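Local coordinates for protein glutathione peroxidase (Hypocrea jecorina, PDB 6VPD) that probably reduces hydroperoxides to alcohols with thioredoxin as the electron donor, acting as a thioredoxin peroxidase of the glutathione peroxidase family, at residues 157-162 / 177-182. Sequence-based numbering, arbitrary orientation.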
# COMPACT_ATOMS: atom_id res chain seq x y z
N LYS A 157 8.18 -5.41 -3.97
CA LYS A 157 9.56 -5.71 -4.34
C LYS A 157 10.02 -7.02 -3.69
O LYS A 157 9.71 -7.28 -2.52
CB LYS A 157 10.52 -4.59 -3.90
CG LYS A 157 10.16 -3.22 -4.40
CD LYS A 157 9.40 -2.42 -3.36
CE LYS A 157 9.35 -0.94 -3.74
NZ LYS A 157 8.08 -0.28 -3.28
N PHE A 158 10.74 -7.85 -4.45
CA PHE A 158 11.46 -9.00 -3.91
C PHE A 158 12.95 -8.86 -4.20
O PHE A 158 13.34 -8.50 -5.31
CB PHE A 158 11.03 -10.33 -4.51
CG PHE A 158 9.58 -10.64 -4.34
CD1 PHE A 158 8.62 -10.06 -5.17
CD2 PHE A 158 9.17 -11.60 -3.41
CE1 PHE A 158 7.27 -10.40 -5.04
CE2 PHE A 158 7.82 -11.95 -3.27
CZ PHE A 158 6.87 -11.34 -4.08
N LEU A 159 13.78 -9.19 -3.21
CA LEU A 159 15.23 -9.11 -3.33
C LEU A 159 15.81 -10.52 -3.44
O LEU A 159 15.60 -11.35 -2.55
CB LEU A 159 15.80 -8.36 -2.14
CG LEU A 159 17.31 -8.15 -2.13
CD1 LEU A 159 17.72 -7.38 -3.37
CD2 LEU A 159 17.75 -7.44 -0.84
N ILE A 160 16.56 -10.77 -4.53
CA ILE A 160 17.20 -12.06 -4.78
C ILE A 160 18.68 -11.94 -4.43
O ILE A 160 19.40 -11.14 -5.04
CB ILE A 160 17.05 -12.51 -6.24
CG1 ILE A 160 15.60 -12.41 -6.77
CG2 ILE A 160 17.58 -13.92 -6.37
CD1 ILE A 160 14.56 -13.11 -5.97
N GLY A 161 19.16 -12.78 -3.50
CA GLY A 161 20.57 -12.83 -3.20
C GLY A 161 21.36 -13.55 -4.29
O GLY A 161 20.80 -14.19 -5.18
N ARG A 162 22.69 -13.43 -4.21
CA ARG A 162 23.55 -13.98 -5.26
C ARG A 162 23.33 -15.47 -5.45
O ARG A 162 23.54 -15.99 -6.56
CB ARG A 162 25.02 -13.70 -4.94
CG ARG A 162 25.43 -12.24 -4.89
CD ARG A 162 26.95 -12.17 -4.91
NE ARG A 162 27.49 -10.83 -4.74
CZ ARG A 162 27.99 -10.08 -5.73
NH1 ARG A 162 27.99 -10.53 -6.98
NH2 ARG A 162 28.49 -8.87 -5.48
N GLU A 177 14.55 3.18 -1.05
CA GLU A 177 15.73 3.65 -0.34
C GLU A 177 15.94 2.90 0.97
O GLU A 177 17.05 2.91 1.51
CB GLU A 177 15.63 5.15 -0.06
CG GLU A 177 15.39 6.05 -1.29
CD GLU A 177 14.08 5.77 -2.02
OE1 GLU A 177 13.11 5.29 -1.37
OE2 GLU A 177 14.01 6.01 -3.25
N LYS A 178 14.90 2.23 1.48
CA LYS A 178 15.04 1.44 2.69
C LYS A 178 15.52 0.02 2.39
O LYS A 178 16.06 -0.64 3.29
CB LYS A 178 13.69 1.42 3.47
CG LYS A 178 13.54 0.28 4.50
CD LYS A 178 12.11 0.11 5.00
CE LYS A 178 12.05 -0.82 6.23
NZ LYS A 178 10.86 -0.59 7.10
N ILE A 179 15.38 -0.45 1.15
CA ILE A 179 16.01 -1.70 0.79
C ILE A 179 17.51 -1.55 0.59
O ILE A 179 18.24 -2.56 0.65
CB ILE A 179 15.40 -2.26 -0.50
CG1 ILE A 179 13.91 -1.96 -0.57
CG2 ILE A 179 15.63 -3.76 -0.62
CD1 ILE A 179 13.30 -2.54 -1.81
N GLN A 180 17.98 -0.31 0.39
CA GLN A 180 19.32 -0.05 -0.16
C GLN A 180 20.40 -0.74 0.65
O GLN A 180 21.36 -1.28 0.08
CB GLN A 180 19.57 1.45 -0.22
CG GLN A 180 20.25 1.93 -1.51
CD GLN A 180 20.14 3.43 -1.72
OE1 GLN A 180 19.39 3.90 -2.58
NE2 GLN A 180 20.89 4.20 -0.94
N ASP A 181 20.29 -0.72 1.98
CA ASP A 181 21.31 -1.36 2.80
C ASP A 181 21.18 -2.89 2.80
O ASP A 181 22.19 -3.59 2.95
CB ASP A 181 21.28 -0.80 4.24
CG ASP A 181 21.39 0.75 4.28
OD1 ASP A 181 22.09 1.34 3.42
OD2 ASP A 181 20.82 1.39 5.20
N LYS A 182 19.97 -3.42 2.59
CA LYS A 182 19.83 -4.86 2.36
C LYS A 182 20.43 -5.28 1.02
O LYS A 182 21.02 -6.36 0.91
CB LYS A 182 18.36 -5.26 2.42
CG LYS A 182 17.78 -5.26 3.82
CD LYS A 182 18.14 -6.50 4.61
CE LYS A 182 18.05 -7.76 3.77
NZ LYS A 182 18.78 -8.85 4.45
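Lys157 and Leu159 of strand 157-160 face Ile179 and Lys182 of helix 176-188 across a nearly parallel helix-on-sheet packing, the short axes 10.6 Å apart at closest approach and 13° from each other in direction. This is the thioredoxin fold of glutathione peroxidases: strand 157-160 runs between strands 51-58 and 166-170, antiparallel to both, and the chain passes through strand 166-170 before returning as the helix that covers one face of the sheet. Closest pairing of the backbones falls at Leu159 and Lys182, whose CA atoms are 8.5 Å apart. The contact rests on van der Waals packing; no hydrogen bond links the two segments, and their buried surface sums to 175 Å².

Residues two apart on the strand, Lys157 and Leu159, direct their CB atoms at the helix, whereas Phe158 between them points away from it. Ile179 serves both. Its CG1 branch lies anti to the carbonyl carbon and, with chi2 at -178°, extends CD1 to the aliphatic part of Lys157, 4.0 Å from CB of that lysine. The other branch brings Ile179 CG2 to 4.3 Å from Leu159 CD2, and Trp170 of strand 166-170 borders both Ile179 and Leu159. The lysine chain bends at chi2, within the part that meets Ile179, and again at chi4 further out; its NZ is hydrogen-bonded to the carbonyl oxygens of Phe155 and Thr174, so the amine of this buried residue has backbone acceptors while its methylenes pack against a methyl group. Lys182 contributes the start of its side chain and its backbone: Leu159 CD2 sits 4.0 Å from Lys182 CB and 3.9 Å from Lys182 O.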